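Local structure of probable LRR receptor-like serine/threonine-protein kinase At4g26540 (Arabidopsis thaliana, 5HZ0) at residues 427-430 and 431-434; 138-141 and 142-145. The protein acts as a receptor for RGF peptide hormones, which maintain the root stem cell niche, and pairs with SERK co-receptors through its leucine-rich repeat region once the peptide is bound. The protein carries 5 engineered substitutions. All coordinates share one frame; numbering follows the deposited sequence.

Contact 1 of 2, residues 427-430 and 431-434; sequences VDIS and ENRL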
ATOM      1  N   VAL A 427       4.443   0.253  18.838  1.00  4.20           N
ATOM      2  CA  VAL A 427       5.672  -0.388  19.267  1.00 16.15           C
ATOM      3  C   VAL A 427       5.470  -1.921  19.435  1.00 13.04           C
ATOM      4  O   VAL A 427       4.632  -2.385  20.218  1.00 12.42           O
ATOM      5  CB  VAL A 427       6.180   0.300  20.561  1.00 20.18           C
ATOM      6  CG1 VAL A 427       5.103   0.296  21.563  1.00 28.43           C
ATOM      7  CG2 VAL A 427       7.391  -0.382  21.097  1.00 19.29           C
ATOM      8  N   ASP A 428       6.227  -2.697  18.666  1.00  9.25           N
ATOM      9  CA  ASP A 428       6.212  -4.142  18.778  1.00  6.53           C
ATOM     10  C   ASP A 428       7.630  -4.618  19.096  1.00  4.55           C
ATOM     11  O   ASP A 428       8.523  -4.549  18.234  1.00  5.95           O
ATOM     12  CB  ASP A 428       5.727  -4.744  17.448  1.00  9.80           C
ATOM     13  CG  ASP A 428       5.463  -6.225  17.547  1.00 13.38           C
ATOM     14  OD1 ASP A 428       5.741  -6.782  18.628  1.00 13.69           O
ATOM     15  OD2 ASP A 428       4.991  -6.829  16.551  1.00 16.18           O
ATOM     16  N   ILE A 429       7.836  -5.035  20.348  1.00  3.86           N
ATOM     17  CA  ILE A 429       9.055  -5.720  20.832  1.00  8.62           C
ATOM     18  C   ILE A 429       8.900  -7.235  21.151  1.00 11.35           C
ATOM     19  O   ILE A 429       9.757  -7.863  21.798  1.00 11.30           O
ATOM     20  CB  ILE A 429       9.837  -4.881  21.895  1.00 11.66           C
ATOM     21  CG1 ILE A 429       9.863  -3.399  21.485  1.00 13.40           C
ATOM     22  CG2 ILE A 429      11.265  -5.448  22.111  1.00 43.92           C
ATOM     23  CD1 ILE A 429      10.057  -2.460  22.699  1.00 23.05           C
ATOM     24  N   SER A 430       7.772  -7.813  20.748  1.00  7.61           N
ATOM     25  CA  SER A 430       7.471  -9.183  21.134  1.00  5.25           C
ATOM     26  C   SER A 430       8.528 -10.165  20.626  1.00 10.92           C
ATOM     27  O   SER A 430       9.302  -9.843  19.721  1.00  2.31           O
ATOM     28  CB  SER A 430       6.091  -9.597  20.627  1.00  6.16           C
ATOM     29  OG  SER A 430       5.989  -9.392  19.239  1.00  3.42           O
ATOM     30  N   GLU A 431       8.596 -11.330  21.267  1.00  2.48           N
ATOM     31  CA  GLU A 431       9.506 -12.405  20.865  1.00  2.26           C
ATOM     32  C   GLU A 431      10.967 -11.994  20.898  1.00  5.61           C
ATOM     33  O   GLU A 431      11.656 -11.971  19.878  1.00  5.90           O
ATOM     34  CB  GLU A 431       9.132 -12.964  19.493  1.00  2.01           C
ATOM     35  CG  GLU A 431       7.787 -13.671  19.457  1.00 13.17           C
ATOM     36  CD  GLU A 431       7.578 -14.412  18.156  1.00 24.73           C
ATOM     37  OE1 GLU A 431       7.383 -15.647  18.180  1.00 36.96           O
ATOM     38  OE2 GLU A 431       7.610 -13.758  17.098  1.00 25.85           O
ATOM     39  N   ASN A 432      11.425 -11.693  22.104  1.00  2.46           N
ATOM     40  CA  ASN A 432      12.816 -11.410  22.363  1.00  2.51           C
ATOM     41  C   ASN A 432      13.120 -11.974  23.751  1.00  6.04           C
ATOM     42  O   ASN A 432      12.357 -12.777  24.256  1.00 11.07           O
ATOM     43  CB  ASN A 432      13.102  -9.894  22.273  1.00  2.61           C
ATOM     44  CG  ASN A 432      13.183  -9.386  20.825  1.00  7.22           C
ATOM     45  OD1 ASN A 432      14.209  -9.520  20.164  1.00  2.21           O
ATOM     46  ND2 ASN A 432      12.097  -8.799  20.339  1.00  2.36           N
ATOM     47  N   ARG A 433      14.278 -11.628  24.300  1.00  9.24           N
ATOM     48  CA  ARG A 433      14.724 -12.002  25.649  1.00  3.16           C
ATOM     49  C   ARG A 433      14.650 -10.913  26.721  1.00  3.50           C
ATOM     50  O   ARG A 433      15.457 -10.935  27.665  1.00  5.05           O
ATOM     51  CB  ARG A 433      16.117 -12.598  25.614  1.00 20.41           C
ATOM     52  CG  ARG A 433      16.320 -13.485  24.436  1.00 19.14           C
ATOM     53  CD  ARG A 433      15.675 -14.833  24.618  1.00 21.97           C
ATOM     54  NE  ARG A 433      16.560 -15.829  24.022  1.00 33.42           N
ATOM     55  CZ  ARG A 433      16.481 -16.238  22.761  1.00 34.86           C
ATOM     56  NH1 ARG A 433      15.529 -15.752  21.968  1.00 35.50           N
ATOM     57  NH2 ARG A 433      17.344 -17.136  22.298  1.00 30.88           N
ATOM     58  N   LEU A 434      13.875  -9.863  26.484  1.00  5.89           N
ATOM     59  CA  LEU A 434      13.813  -8.732  27.420  1.00  9.63           C
ATOM     60  C   LEU A 434      13.539  -9.135  28.858  1.00 13.19           C
ATOM     61  O   LEU A 434      12.764 -10.050  29.120  1.00 18.99           O
ATOM     62  CB  LEU A 434      12.704  -7.776  27.016  1.00  3.89           C
ATOM     63  CG  LEU A 434      12.751  -7.255  25.591  1.00 10.10           C
ATOM     64  CD1 LEU A 434      11.642  -6.250  25.419  1.00  6.16           C
ATOM     65  CD2 LEU A 434      14.117  -6.646  25.322  1.00  4.80           C
TER
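The backbone O of I429 is gripped from within its own turn by N432, whose ND2 donates to it at 2.9 Å with an N-H...O angle of 159°, and more weakly by ND2 of N456 in the next repeat. N432 ND2 comes from above the carbonyl plane, 62° out of it, while I429 O lies close to the plane of the donating amide. This amide is swung back over the turn because CG lies beside the backbone N and opposite the carbonyl carbon (chi1 -77°). The other end of the same amide is held too: OD1 accepts from the backbone N of L410, one repeat back. N432 thus occupies the asparagine position of the plant leucine-rich repeat consensus, part of a ladder in which each side chain ties the turn after a strand to the coil before it. A leucine in its place would probably leave both I429 O and the N of L410 without their amide mate, and the turn less firmly fixed to the preceding repeat. At the start of the turn D428 OD1 receives two donors from S430. The backbone N of S430 meets it at 3.1 Å, nearly in line with the C-O bond, which makes an Asx turn; the hydroxyl OG of S430 donates at 2.7 Å to the lone pair syn to the second oxygen. That oxygen, OD2, forms a salt bridge with R404, so the carboxylate links the turn to the neighbouring repeat. In the buried interior of the solenoid coil, I429 and L434 meet through methyls, CG2 of I429 lying 3.4 Å from CD1 of L434, and the two side chains cross at about a right angle.

Contact 2 of 2, residues 138-141 and 142-145; sequences LRAG and GNKN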
ATOM      1  N   LEU A 138      -0.653  11.891 -29.617  1.00 13.85           N
ATOM      2  CA  LEU A 138      -1.869  11.108 -29.636  1.00 11.93           C
ATOM      3  C   LEU A 138      -2.040  10.561 -28.238  1.00 18.47           C
ATOM      4  O   LEU A 138      -1.208   9.794 -27.764  1.00 13.04           O
ATOM      5  CB  LEU A 138      -1.798   9.971 -30.670  1.00 25.63           C
ATOM      6  CG  LEU A 138      -2.573   8.647 -30.438  1.00 15.12           C
ATOM      7  CD1 LEU A 138      -4.077   8.823 -30.271  1.00 17.09           C
ATOM      8  CD2 LEU A 138      -2.291   7.687 -31.555  1.00 15.06           C
ATOM      9  N   ARG A 139      -3.098  10.987 -27.557  1.00 19.49           N
ATOM     10  CA  ARG A 139      -3.411  10.422 -26.258  1.00 15.53           C
ATOM     11  C   ARG A 139      -4.853   9.971 -26.247  1.00 17.58           C
ATOM     12  O   ARG A 139      -5.773  10.802 -26.249  1.00 13.58           O
ATOM     13  CB  ARG A 139      -3.200  11.473 -25.182  1.00 12.79           C
ATOM     14  CG  ARG A 139      -1.855  12.178 -25.264  1.00 12.94           C
ATOM     15  CD  ARG A 139      -1.770  13.281 -24.237  1.00 11.05           C
ATOM     16  NE  ARG A 139      -2.054  12.757 -22.912  1.00 17.40           N
ATOM     17  CZ  ARG A 139      -2.439  13.496 -21.881  1.00 19.82           C
ATOM     18  NH1 ARG A 139      -2.697  12.917 -20.719  1.00 25.18           N
ATOM     19  NH2 ARG A 139      -2.582  14.805 -22.012  1.00 11.50           N
ATOM     20  N   ALA A 140      -5.011   8.645 -26.293  1.00 12.55           N
ATOM     21  CA  ALA A 140      -6.297   7.914 -26.244  1.00 13.23           C
ATOM     22  C   ALA A 140      -6.610   7.127 -24.959  1.00 16.40           C
ATOM     23  O   ALA A 140      -7.568   6.362 -24.929  1.00 16.49           O
ATOM     24  CB  ALA A 140      -6.457   7.034 -27.462  1.00 13.46           C
ATOM     25  N   GLY A 141      -5.760   7.242 -23.943  1.00 15.21           N
ATOM     26  CA  GLY A 141      -5.914   6.483 -22.713  1.00 11.75           C
ATOM     27  C   GLY A 141      -7.186   6.751 -21.931  1.00 12.48           C
ATOM     28  O   GLY A 141      -7.943   7.665 -22.232  1.00 13.29           O
ATOM     29  N   GLY A 142      -7.446   5.939 -20.916  1.00 20.56           N
ATOM     30  CA  GLY A 142      -8.698   6.055 -20.182  1.00 12.93           C
ATOM     31  C   GLY A 142      -9.936   5.830 -21.046  1.00 19.70           C
ATOM     32  O   GLY A 142     -10.950   6.525 -20.886  1.00 14.78           O
ATOM     33  N   ASN A 143      -9.818   4.903 -22.000  1.00 21.31           N
ATOM     34  CA  ASN A 143     -10.966   4.266 -22.647  1.00 14.67           C
ATOM     35  C   ASN A 143     -10.851   2.766 -22.379  1.00 23.95           C
ATOM     36  O   ASN A 143     -10.001   2.099 -22.970  1.00 20.75           O
ATOM     37  CB  ASN A 143     -10.943   4.499 -24.155  1.00 15.10           C
ATOM     38  CG  ASN A 143     -11.120   5.958 -24.527  1.00 20.61           C
ATOM     39  OD1 ASN A 143     -12.225   6.475 -24.489  1.00 18.33           O
ATOM     40  ND2 ASN A 143     -10.026   6.627 -24.898  1.00 15.16           N
ATOM     41  N   LYS A 144     -11.717   2.221 -21.524  1.00 25.91           N
ATOM     42  CA  LYS A 144     -11.516   0.850 -21.046  1.00 18.29           C
ATOM     43  C   LYS A 144     -11.641  -0.190 -22.152  1.00 17.19           C
ATOM     44  O   LYS A 144     -10.926  -1.191 -22.148  1.00 15.86           O
ATOM     45  CB  LYS A 144     -12.431   0.499 -19.862  1.00 18.83           C
ATOM     46  CG  LYS A 144     -11.968  -0.760 -19.124  1.00 24.92           C
ATOM     47  CD  LYS A 144     -12.784  -1.051 -17.869  1.00 33.21           C
ATOM     48  CE  LYS A 144     -14.255  -1.260 -18.200  1.00 41.40           C
ATOM     49  NZ  LYS A 144     -15.076  -1.724 -17.032  1.00 44.08           N
ATOM     50  N   ASN A 145     -12.530   0.060 -23.105  1.00 14.95           N
ATOM     51  CA  ASN A 145     -12.744  -0.887 -24.191  1.00 15.19           C
ATOM     52  C   ASN A 145     -12.026  -0.634 -25.500  1.00 27.86           C
ATOM     53  O   ASN A 145     -12.298  -1.321 -26.481  1.00 25.24           O
ATOM     54  CB  ASN A 145     -14.229  -1.108 -24.417  1.00 23.28           C
ATOM     55  CG  ASN A 145     -14.869  -1.764 -23.235  1.00 20.87           C
ATOM     56  OD1 ASN A 145     -14.388  -2.797 -22.763  1.00 15.58           O
ATOM     57  ND2 ASN A 145     -15.915  -1.146 -22.705  1.00 17.03           N
TER
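With its CG beside the backbone N and opposite the carbonyl carbon (chi1 -65°), and its amide rotated steeply about the next bond (chi2 -77°), N143 folds back across the turn toward the carbonyl of A140. There ND2 donates to A140 O in a hydrogen bond modelled at 2.5 Å. That is shorter than expected, and at this resolution the exact length deserves doubt; the N-H...O angle of 145° describes a moderately bent bond. The CB of A140 stands well back from this amide, 4.4 Å from N143 ND2, so the link is essentially one between a side chain and the backbone. The opposite atom of the amide, OD1, makes a weak hydrogen bond to the backbone N of L121, and the side chain rests on N119 of the preceding repeat. Such a pairing is that of the asparagine ladder in leucine-rich repeats, where one amide closes its own turn and reaches back to the coil before. Here the end of the strand and the turn also carry part of the hormone-recognition surface: R139, A140, G141 and G142 form a small-peptide recognition motif. In the complex the backbone N of G141 and NE of R139 both hydrogen-bond to a modified side chain of the bound peptide, probably the sulfated tyrosine of the RGF hormones. R139 is also engaged with F117 through a cation-pi interaction. Between A140 and N143, the two glycines take the chain round without side chains of their own, G142 in a left-handed backbone conformation.

How the contacts relate
Running from the N terminus, the chain first meets contact 2, which closes the turn leaving strand 137-139, and only much later contact 1, which closes the turn after strand 426-428. The two lie in series, neither enclosing nor crossing the other, and their centres are about 51 Å apart on opposite sides of the chain's centre. As a pair within the leucine-rich repeat ectodomain they illustrate how a solenoid reuses one solution: an asparagine closes its own turn and reaches to the coil before, more weakly in contact 2. The residues between differ, with two glycines in 138-145 but S430 and E431 in 427-434; the latter turn leads to the short, weakly bonded strand 433-434.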